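Local coordinates for glycosylation Associate Protein 2 (Streptococcus agalactiae serotype V, PDB 6OYC) that probably takes part, together with its partner Gap proteins, in the glycosylation and secretion of a serine-rich surface adhesin by the accessory Sec system, at residues Asp328-Gln332 and Gly333-Tyr337; Lys346-Asp349 and Ala350-Lys354; Phe413-Ser416 and Leu417-Gln420; Lys441-Glu445 and Gly446-Asn450. All blocks are in the same frame, centred on the assembly; numbering follows the deposited sequence.

Interaction 1 (Asp328-Gln332 and Gly333-Tyr337); sequences DPRLQ and GGAFY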
loop_
_atom_site.group_PDB
_atom_site.type_symbol
_atom_site.label_atom_id
_atom_site.label_comp_id
_atom_site.label_asym_id
_atom_site.label_seq_id
_atom_site.Cartn_x
_atom_site.Cartn_y
_atom_site.Cartn_z
ATOM N N ASP B 328 0.668 -4.631 3.972
ATOM C CA ASP B 328 0.167 -4.515 5.343
ATOM C C ASP B 328 1.199 -3.735 6.146
ATOM O O ASP B 328 2.274 -4.282 6.469
ATOM C CB ASP B 328 -0.087 -5.900 5.934
ATOM C CG ASP B 328 -0.462 -5.865 7.394
ATOM O OD1 ASP B 328 -0.606 -4.758 7.959
ATOM O OD2 ASP B 328 -0.619 -6.964 7.987
ATOM N N PRO B 329 0.946 -2.469 6.461
ATOM C CA PRO B 329 1.973 -1.634 7.100
ATOM C C PRO B 329 1.985 -1.675 8.622
ATOM O O PRO B 329 2.672 -0.846 9.219
ATOM C CB PRO B 329 1.584 -0.229 6.618
ATOM C CG PRO B 329 0.060 -0.281 6.626
ATOM C CD PRO B 329 -0.273 -1.698 6.137
ATOM N N ARG B 330 1.249 -2.575 9.263
ATOM C CA ARG B 330 1.106 -2.543 10.712
ATOM C C ARG B 330 2.345 -3.106 11.410
ATOM O O ARG B 330 3.181 -3.784 10.804
ATOM C CB ARG B 330 -0.145 -3.320 11.139
ATOM C CG ARG B 330 -1.449 -2.725 10.582
ATOM C CD ARG B 330 -2.639 -3.665 10.770
ATOM N NE ARG B 330 -2.426 -4.939 10.082
ATOM C CZ ARG B 330 -3.092 -6.062 10.344
ATOM N NH1 ARG B 330 -4.036 -6.083 11.276
ATOM N NH2 ARG B 330 -2.817 -7.170 9.667
ATOM N N LEU B 331 2.460 -2.790 12.699
ATOM C CA LEU B 331 3.464 -3.365 13.611
ATOM C C LEU B 331 4.864 -3.008 13.100
ATOM O O LEU B 331 5.098 -1.856 12.705
ATOM C CB LEU B 331 3.217 -4.834 13.765
ATOM C CG LEU B 331 1.941 -5.235 14.490
ATOM C CD1 LEU B 331 2.038 -6.688 14.951
ATOM C CD2 LEU B 331 1.660 -4.303 15.663
ATOM N N GLN B 332 5.809 -3.960 13.097
ATOM C CA GLN B 332 7.142 -3.688 12.563
ATOM C C GLN B 332 7.155 -3.693 11.033
ATOM O O GLN B 332 7.568 -2.714 10.403
ATOM C CB GLN B 332 8.166 -4.701 13.097
ATOM C CG GLN B 332 9.610 -4.269 12.778
ATOM C CD GLN B 332 10.656 -5.366 13.010
ATOM O OE1 GLN B 332 10.351 -6.453 13.500
ATOM N NE2 GLN B 332 11.902 -5.069 12.660
ATOM N N GLY B 333 6.743 -4.799 10.419
ATOM C CA GLY B 333 6.820 -4.898 8.974
ATOM C C GLY B 333 5.647 -5.639 8.356
ATOM O O GLY B 333 5.768 -6.209 7.267
ATOM N N GLY B 334 4.516 -5.637 9.047
ATOM C CA GLY B 334 3.325 -6.323 8.580
ATOM C C GLY B 334 2.825 -7.258 9.662
ATOM O O GLY B 334 3.575 -7.689 10.542
ATOM N N ALA B 335 1.525 -7.568 9.609
ATOM C CA ALA B 335 0.912 -8.474 10.567
ATOM C C ALA B 335 0.077 -9.538 9.852
ATOM O O ALA B 335 -0.978 -9.964 10.346
ATOM C CB ALA B 335 0.075 -7.705 11.593
ATOM N N PHE B 336 0.529 -9.966 8.670
ATOM C CA PHE B 336 0.017 -11.173 8.026
ATOM C C PHE B 336 -1.459 -11.046 7.626
ATOM O O PHE B 336 -2.193 -12.035 7.602
ATOM C CB PHE B 336 0.238 -12.393 8.936
ATOM C CG PHE B 336 1.675 -12.851 8.982
ATOM C CD1 PHE B 336 2.638 -12.084 9.597
ATOM C CD2 PHE B 336 2.065 -14.029 8.365
ATOM C CE1 PHE B 336 3.969 -12.488 9.606
ATOM C CE2 PHE B 336 3.380 -14.442 8.378
ATOM C CZ PHE B 336 4.336 -13.668 9.002
ATOM N N TYR B 337 -1.906 -9.829 7.310
ATOM C CA TYR B 337 -3.220 -9.560 6.713
ATOM C C TYR B 337 -4.380 -10.064 7.558
ATOM O O TYR B 337 -5.494 -10.219 7.052
ATOM C CB TYR B 337 -3.300 -10.126 5.285
ATOM C CG TYR B 337 -2.166 -9.599 4.451
ATOM C CD1 TYR B 337 -2.267 -8.377 3.802
ATOM C CD2 TYR B 337 -0.950 -10.280 4.378
ATOM C CE1 TYR B 337 -1.198 -7.865 3.054
ATOM C CE2 TYR B 337 0.107 -9.781 3.622
ATOM C CZ TYR B 337 -0.018 -8.575 2.972
ATOM O OH TYR B 337 1.043 -8.071 2.238
HETATM O O HOH W 1 3.096 -5.783 3.573
#
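Gly-334 N donates to Arg-330 O (2.9 Å), folding the chain back in a way that brings Gly-334 close to Asp-328; Gly-334 turns with phi at 127°, a backbone conformation natural to glycine. Gly-334 CA also lies 3.1 Å from Asp-328 O in a C-H...O contact. The buried carboxylate of Asp-328 organises the rest. Its CG lies anti to the backbone N (chi1 174°), which sends the group across the turn, where OD2 accepts from Ala-335 N at 2.8 Å, well above the carboxylate plane, and from Tyr-337 N at 3.2 Å on the anti side. Arg-330 grips the same carboxylate side-on: NE binds OD1 at 2.8 Å on its syn side, and NH2 binds OD2 at 2.8 Å. With Arg-330 N also reaching OD1, five N-H groups hold the acid and fix its rotation, and they would be expected to favour its charged form. Ala-335 CB, small enough to fit, lies over one face of the guanidinium and meets Leu-331 CD1. The Tyr-337 ring offers a face to Asp-328 CB, 4.0 Å from its centroid, while its OH bonds to Ser-302 O. Arg-330 N on OD1 makes an Asx turn, here just past the C-terminal end of strand 323-327 in an alpha/beta-hydrolase-like domain, and Tyr-337 touches a candidate nucleophile elbow.

Interaction 2 (Lys346-Asp349 and Ala350-Lys354); sequences KIVD and AIQEK
Lys-346 O accepts from Ala-350 N at 2.9 Å, the first of four successive bonds from residue i+4 to residue i that make this stretch a regular alpha helix. The methyl of Ala-350 lies close to the same carbonyl, its CB 3.3 Å from Lys-346 O, and being small it suits a buried position against a strand. The Lys-346 side chain leads off to Glu-342 and to Ile-277 O. One residue on, Ile-347 O takes Ile-351 N at 3.2 Å, and the two isoleucines run alongside each other in the same direction, with Ile-347 CG2 meeting Ile-351 CD1 at 4.2 Å. Val-348 O receives Gln-352 N in a nearly straight bond of 2.9 Å. Val-348 CG1, anti to the backbone N (chi1 165°), runs alongside the extended Gln-352 chain and reaches the amide carbon Gln-352 CD at 3.9 Å, while Gln-352 CG lies by Val-348 O at 3.2 Å. Asp-349 O binds Glu-353 N; the carboxylate of Asp-349 and the amide of Gln-352 are nearly parallel, their planes 15° apart, and Asp-349 OD1 is hydrogen-bonded to Gln-345 NE2. The polar residues suit the exposed side of helix 341-358; on the buried side Ile-347 and Ile-351 press on Phe-301 of strand 297-301, and Ala-350 and Ile-351 meet Met-324 of strand 323-327.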
loop_
_atom_site.group_PDB
_atom_site.type_symbol
_atom_site.label_atom_id
_atom_site.label_comp_id
_atom_site.label_asym_id
_atom_site.label_seq_id
_atom_site.Cartn_x
_atom_site.Cartn_y
_atom_site.Cartn_z
ATOM N N LYS B 346 -12.653 -6.630 4.603
ATOM C CA LYS B 346 -12.348 -5.573 3.652
ATOM C C LYS B 346 -11.311 -6.027 2.640
ATOM O O LYS B 346 -11.356 -5.599 1.480
ATOM C CB LYS B 346 -11.885 -4.320 4.387
ATOM C CG LYS B 346 -13.065 -3.564 4.908
ATOM C CD LYS B 346 -12.701 -2.294 5.574
ATOM C CE LYS B 346 -13.951 -1.497 5.808
ATOM N NZ LYS B 346 -13.656 -0.270 6.542
ATOM N N ILE B 347 -10.380 -6.894 3.046
ATOM C CA ILE B 347 -9.430 -7.439 2.082
ATOM C C ILE B 347 -10.168 -8.269 1.037
ATOM O O ILE B 347 -9.915 -8.151 -0.169
ATOM C CB ILE B 347 -8.338 -8.250 2.803
ATOM C CG1 ILE B 347 -7.568 -7.340 3.774
ATOM C CG2 ILE B 347 -7.401 -8.921 1.792
ATOM C CD1 ILE B 347 -6.465 -8.031 4.546
ATOM N N VAL B 348 -11.115 -9.095 1.479
ATOM C CA VAL B 348 -11.849 -9.945 0.543
ATOM C C VAL B 348 -12.690 -9.089 -0.389
ATOM O O VAL B 348 -12.680 -9.275 -1.612
ATOM C CB VAL B 348 -12.699 -10.973 1.318
ATOM C CG1 VAL B 348 -13.730 -11.629 0.422
ATOM C CG2 VAL B 348 -11.787 -12.019 1.975
ATOM N N ASP B 349 -13.408 -8.114 0.173
ATOM C CA ASP B 349 -14.203 -7.217 -0.658
ATOM C C ASP B 349 -13.333 -6.479 -1.667
ATOM O O ASP B 349 -13.743 -6.284 -2.815
ATOM C CB ASP B 349 -14.970 -6.220 0.213
ATOM C CG ASP B 349 -16.032 -6.887 1.091
ATOM O OD1 ASP B 349 -16.308 -8.094 0.902
ATOM O OD2 ASP B 349 -16.581 -6.204 1.984
ATOM N N ALA B 350 -12.127 -6.061 -1.260
ATOM C CA ALA B 350 -11.294 -5.258 -2.150
ATOM C C ALA B 350 -10.889 -6.050 -3.380
ATOM O O ALA B 350 -10.871 -5.509 -4.492
ATOM C CB ALA B 350 -10.051 -4.747 -1.422
ATOM N N ILE B 351 -10.564 -7.335 -3.203
ATOM C CA ILE B 351 -10.264 -8.178 -4.359
ATOM C C ILE B 351 -11.535 -8.468 -5.166
ATOM O O ILE B 351 -11.544 -8.326 -6.397
ATOM C CB ILE B 351 -9.546 -9.467 -3.919
ATOM C CG1 ILE B 351 -8.270 -9.114 -3.144
ATOM C CG2 ILE B 351 -9.184 -10.322 -5.147
ATOM C CD1 ILE B 351 -7.829 -10.146 -2.150
ATOM N N GLN B 352 -12.635 -8.836 -4.494
ATOM C CA GLN B 352 -13.886 -9.077 -5.216
ATOM C C GLN B 352 -14.322 -7.847 -5.997
ATOM O O GLN B 352 -14.882 -7.969 -7.096
ATOM C CB GLN B 352 -14.992 -9.502 -4.247
ATOM C CG GLN B 352 -14.688 -10.824 -3.567
ATOM C CD GLN B 352 -15.852 -11.442 -2.785
ATOM O OE1 GLN B 352 -16.003 -12.664 -2.785
ATOM N NE2 GLN B 352 -16.644 -10.614 -2.091
ATOM N N GLU B 353 -14.059 -6.658 -5.455
ATOM C CA GLU B 353 -14.442 -5.441 -6.153
ATOM C C GLU B 353 -13.696 -5.306 -7.477
ATOM O O GLU B 353 -14.278 -4.882 -8.482
ATOM C CB GLU B 353 -14.197 -4.235 -5.252
ATOM C CG GLU B 353 -14.772 -2.928 -5.746
ATOM C CD GLU B 353 -14.272 -1.746 -4.920
ATOM O OE1 GLU B 353 -13.486 -0.931 -5.454
ATOM O OE2 GLU B 353 -14.652 -1.645 -3.731
ATOM N N LYS B 354 -12.417 -5.691 -7.514
ATOM C CA LYS B 354 -11.671 -5.554 -8.760
ATOM C C LYS B 354 -12.001 -6.663 -9.751
ATOM O O LYS B 354 -11.931 -6.437 -10.966
ATOM C CB LYS B 354 -10.173 -5.529 -8.486
ATOM C CG LYS B 354 -9.785 -4.533 -7.425
ATOM C CD LYS B 354 -10.122 -3.118 -7.830
ATOM C CE LYS B 354 -10.077 -2.189 -6.617
ATOM N NZ LYS B 354 -10.292 -0.771 -7.017
#

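Interaction 3 (Phe413-Ser416 and Leu417-Gln420); sequences FATS and LDIQ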
loop_
_atom_site.group_PDB
_atom_site.type_symbol
_atom_site.label_atom_id
_atom_site.label_comp_id
_atom_site.label_asym_id
_atom_site.label_seq_id
_atom_site.Cartn_x
_atom_site.Cartn_y
_atom_site.Cartn_z
ATOM N N PHE B 413 12.400 -14.511 14.563
ATOM C CA PHE B 413 11.443 -13.590 13.955
ATOM C C PHE B 413 10.585 -13.017 15.083
ATOM O O PHE B 413 9.397 -13.353 15.212
ATOM C CB PHE B 413 10.599 -14.309 12.891
ATOM C CG PHE B 413 9.766 -13.390 12.049
ATOM C CD1 PHE B 413 10.361 -12.429 11.251
ATOM C CD2 PHE B 413 8.384 -13.497 12.050
ATOM C CE1 PHE B 413 9.597 -11.584 10.475
ATOM C CE2 PHE B 413 7.611 -12.655 11.274
ATOM C CZ PHE B 413 8.220 -11.699 10.483
ATOM N N ALA B 414 11.197 -12.142 15.893
ATOM C CA ALA B 414 10.641 -11.817 17.203
ATOM C C ALA B 414 9.285 -11.114 17.108
ATOM O O ALA B 414 8.420 -11.313 17.972
ATOM C CB ALA B 414 11.646 -10.976 17.985
ATOM N N THR B 415 9.063 -10.313 16.055
ATOM C CA THR B 415 7.790 -9.610 15.862
ATOM C C THR B 415 6.574 -10.537 15.849
ATOM O O THR B 415 5.436 -10.066 15.947
ATOM C CB THR B 415 7.805 -8.808 14.556
ATOM O OG1 THR B 415 6.573 -8.079 14.409
ATOM C CG2 THR B 415 7.975 -9.747 13.351
ATOM N N SER B 416 6.784 -11.849 15.706
ATOM C CA SER B 416 5.652 -12.770 15.731
ATOM C C SER B 416 4.950 -12.737 17.081
ATOM O O SER B 416 3.741 -12.998 17.164
ATOM C CB SER B 416 6.108 -14.198 15.406
ATOM O OG SER B 416 7.035 -14.706 16.358
ATOM N N LEU B 417 5.688 -12.417 18.146
ATOM C CA LEU B 417 5.068 -12.274 19.460
ATOM C C LEU B 417 4.070 -11.127 19.465
ATOM O O LEU B 417 2.971 -11.246 20.021
ATOM C CB LEU B 417 6.145 -12.061 20.528
ATOM C CG LEU B 417 7.243 -13.130 20.573
ATOM C CD1 LEU B 417 8.111 -12.993 21.808
ATOM C CD2 LEU B 417 6.626 -14.525 20.507
ATOM N N ASP B 418 4.427 -10.009 18.834
ATOM C CA ASP B 418 3.478 -8.906 18.715
ATOM C C ASP B 418 2.299 -9.281 17.834
ATOM O O ASP B 418 1.166 -8.863 18.102
ATOM C CB ASP B 418 4.190 -7.675 18.174
ATOM C CG ASP B 418 5.247 -7.162 19.134
ATOM O OD1 ASP B 418 4.940 -7.015 20.351
ATOM O OD2 ASP B 418 6.388 -6.924 18.676
ATOM N N ILE B 419 2.534 -10.096 16.808
ATOM C CA ILE B 419 1.433 -10.549 15.968
ATOM C C ILE B 419 0.474 -11.433 16.761
ATOM O O ILE B 419 -0.748 -11.331 16.605
ATOM C CB ILE B 419 1.986 -11.256 14.724
ATOM C CG1 ILE B 419 2.884 -10.281 13.953
ATOM C CG2 ILE B 419 0.850 -11.750 13.847
ATOM C CD1 ILE B 419 3.576 -10.885 12.731
ATOM N N GLN B 420 1.001 -12.300 17.638
ATOM C CA GLN B 420 0.108 -13.083 18.491
ATOM C C GLN B 420 -0.626 -12.193 19.484
ATOM O O GLN B 420 -1.820 -12.403 19.751
ATOM C CB GLN B 420 0.865 -14.180 19.247
ATOM C CG GLN B 420 -0.095 -15.037 20.096
ATOM C CD GLN B 420 0.501 -16.349 20.576
ATOM O OE1 GLN B 420 1.216 -17.036 19.838
ATOM N NE2 GLN B 420 0.211 -16.699 21.830
HETATM O O HOH W 2 6.618 -5.983 16.163
#
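Ile-419 lays its ethyl branch against the carbonyl oxygen of Thr-415, CG1 coming to 3.2 Å from Thr-415 O, and this overlap marks the first turn of helix 416-424, entered through a type I beta turn from Phe-413 to Ser-416. The same oxygen is the acceptor for Ile-419 N, which lies 3.0 Å from Thr-415 O and in the carbonyl plane. CG1 sits there because it is anti to its own carbonyl carbon (chi1 -59°), beside the backbone N, and the branched apolar chain suits a buried place, with Leu-398 and Phe-336 as further neighbours. The turn itself is fastened on Phe-413 O, which accepts from Ser-416 N and, on the other face of the carbonyl plane, from Ser-416 OG at 3.0 Å. A short hydroxyl suits this spot: its OG stands between the backbone N and the carbonyl carbon (chi1 62°), the crowded position, and thereby turns back toward the start of the turn. Leu-417 N continues the winding by donating to Ala-414 O from above the carbonyl plane, while Gln-420 N bonds to Ser-416 O. The Gln-420 amide is spent elsewhere, on Ser-432 and Asp-426 O, and Asp-418 OD1 takes Asn-155 N. Thr-415 packs its CG2 over one face of the Phe-413 ring, 3.5 Å above the plane. The Thr-415 hydroxyl faces a water lying 2.7 Å from Thr-415 OG1, and that same water donates to Asp-418 OD2, also at 2.7 Å.

Interaction 4 (Lys441-Glu445 and Gly446-Asn450); sequences KSIEE and GDFSN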
loop_
_atom_site.group_PDB
_atom_site.type_symbol
_atom_site.label_atom_id
_atom_site.label_comp_id
_atom_site.label_asym_id
_atom_site.label_seq_id
_atom_site.Cartn_x
_atom_site.Cartn_y
_atom_site.Cartn_z
ATOM N N LYS B 441 -9.325 -22.604 10.491
ATOM C CA LYS B 441 -10.771 -22.447 10.500
ATOM C C LYS B 441 -11.244 -21.739 9.235
ATOM O O LYS B 441 -12.311 -22.049 8.698
ATOM C CB LYS B 441 -11.228 -21.701 11.757
ATOM C CG LYS B 441 -12.503 -20.874 11.574
ATOM C CD LYS B 441 -12.702 -19.858 12.694
ATOM C CE LYS B 441 -13.938 -19.010 12.456
ATOM N NZ LYS B 441 -15.155 -19.582 13.106
ATOM N N SER B 442 -10.464 -20.781 8.748
ATOM C CA SER B 442 -10.775 -20.171 7.460
ATOM C C SER B 442 -10.677 -21.201 6.341
ATOM O O SER B 442 -11.517 -21.240 5.438
ATOM C CB SER B 442 -9.822 -18.998 7.208
ATOM O OG SER B 442 -10.082 -18.371 5.969
ATOM N N ILE B 443 -9.645 -22.040 6.394
ATOM C CA ILE B 443 -9.456 -23.089 5.397
ATOM C C ILE B 443 -10.627 -24.067 5.427
ATOM O O ILE B 443 -11.346 -24.226 4.435
ATOM C CB ILE B 443 -8.118 -23.811 5.631
ATOM C CG1 ILE B 443 -6.952 -22.830 5.464
ATOM C CG2 ILE B 443 -7.992 -25.000 4.704
ATOM C CD1 ILE B 443 -7.068 -21.939 4.253
ATOM N N GLU B 444 -10.827 -24.737 6.568
ATOM C CA GLU B 444 -11.985 -25.593 6.785
ATOM C C GLU B 444 -13.261 -24.971 6.241
ATOM O O GLU B 444 -13.911 -25.531 5.355
ATOM C CB GLU B 444 -12.169 -25.873 8.276
ATOM C CG GLU B 444 -11.128 -26.744 8.910
ATOM C CD GLU B 444 -11.352 -26.936 10.401
ATOM O OE1 GLU B 444 -10.416 -26.668 11.194
ATOM O OE2 GLU B 444 -12.468 -27.359 10.779
ATOM N N GLU B 445 -13.636 -23.808 6.768
ATOM C CA GLU B 445 -14.905 -23.200 6.388
ATOM C C GLU B 445 -14.891 -22.619 4.984
ATOM O O GLU B 445 -15.924 -22.097 4.537
ATOM C CB GLU B 445 -15.276 -22.113 7.387
ATOM C CG GLU B 445 -15.403 -22.608 8.805
ATOM C CD GLU B 445 -15.995 -21.557 9.714
ATOM O OE1 GLU B 445 -15.290 -20.578 10.033
ATOM O OE2 GLU B 445 -17.177 -21.701 10.092
ATOM N N GLY B 446 -13.777 -22.704 4.273
ATOM C CA GLY B 446 -13.627 -22.056 2.987
ATOM C C GLY B 446 -14.055 -22.918 1.818
ATOM O O GLY B 446 -14.774 -23.909 1.965
ATOM N N ASP B 447 -13.594 -22.526 0.632
ATOM C CA ASP B 447 -13.962 -23.218 -0.597
ATOM C C ASP B 447 -12.839 -23.048 -1.604
ATOM O O ASP B 447 -12.682 -21.964 -2.170
ATOM C CB ASP B 447 -15.273 -22.684 -1.164
ATOM C CG ASP B 447 -15.743 -23.473 -2.385
ATOM O OD1 ASP B 447 -14.967 -24.296 -2.929
ATOM O OD2 ASP B 447 -16.897 -23.265 -2.805
ATOM N N PHE B 448 -12.107 -24.129 -1.863
ATOM C CA PHE B 448 -11.049 -24.165 -2.864
ATOM C C PHE B 448 -11.415 -25.066 -4.041
ATOM O O PHE B 448 -10.553 -25.730 -4.630
ATOM C CB PHE B 448 -9.733 -24.609 -2.232
ATOM C CG PHE B 448 -9.221 -23.653 -1.196
ATOM C CD1 PHE B 448 -9.716 -23.687 0.102
ATOM C CD2 PHE B 448 -8.277 -22.696 -1.526
ATOM C CE1 PHE B 448 -9.253 -22.798 1.067
ATOM C CE2 PHE B 448 -7.808 -21.799 -0.576
ATOM C CZ PHE B 448 -8.291 -21.851 0.725
ATOM N N SER B 449 -12.699 -25.074 -4.416
ATOM C CA SER B 449 -13.147 -25.953 -5.494
ATOM C C SER B 449 -12.476 -25.604 -6.818
ATOM O O SER B 449 -12.067 -26.498 -7.570
ATOM C CB SER B 449 -14.669 -25.899 -5.621
ATOM O OG SER B 449 -15.110 -24.684 -6.198
ATOM N N ASN B 450 -12.334 -24.311 -7.113
ATOM C CA ASN B 450 -11.696 -23.870 -8.346
ATOM C C ASN B 450 -10.179 -23.976 -8.313
ATOM O O ASN B 450 -9.548 -23.747 -9.351
ATOM C CB ASN B 450 -12.066 -22.413 -8.645
ATOM C CG ASN B 450 -13.481 -22.258 -9.150
ATOM O OD1 ASN B 450 -14.076 -23.208 -9.657
ATOM N ND2 ASN B 450 -14.023 -21.046 -9.035
#
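Gly-446 N donates to Ile-443 O at 2.9 Å from far above the carbonyl plane, 62° out of it, an i+3 to i bond of the 3-10 kind where the helix is running out. Ser-442 O is equally near Gly-446 N, yet its angle is too poor for a hydrogen bond. With the oxygens of Ser-442 and Ile-443 so close to this residue, glycine suits the exit well, having no side chain to accommodate. One residue earlier the alpha-helical pattern still holds, since Glu-445 N bonds to Lys-441 O, and the same two residues pair on the exposed surface through a salt bridge of 3.2 Å between Lys-441 NZ and Glu-445 OE1. The apolar link across the exit is made by Ile-443 CD1, which meets Phe-448 CZ at 3.7 Å, approaching the ring obliquely. Between the glycine and the phenylalanine, Asp-447 OD1 accepts from Ser-449 N at 2.8 Å, met nearly along its C-O axis, and makes an Asx turn in the loop before strand 452-458. Phe-448 packs on Phe-453 of that strand and on Ala-382, and Ser-442 OG bonds to Lys-383 NZ and to Tyr-379 O of helix 372-381, placing the end of helix 429-444 beside that helix and the strand that follows.

How the interactions relate
The four contacts follow one another along the chain in series; each closes before the next opens, so none contains or crosses another. Interaction 1 closes a turn within the loop after strand 323-327, and interaction 2 follows, eight residues on, within helix 341-358, touching it where Ile-347 CD1 packs on Tyr-337 O. Interaction 3, much later in sequence, returns to the same loop: Ile-419 packs on Phe-336 and Leu-331, and Thr-415 on Gln-332, so the start of helix 416-424 lies against 328-337. Interaction 4 ends helix 429-444, next in the chain, but stands apart, its nearest atoms about 8 Å from interaction 2 and about 15 Å from interaction 3.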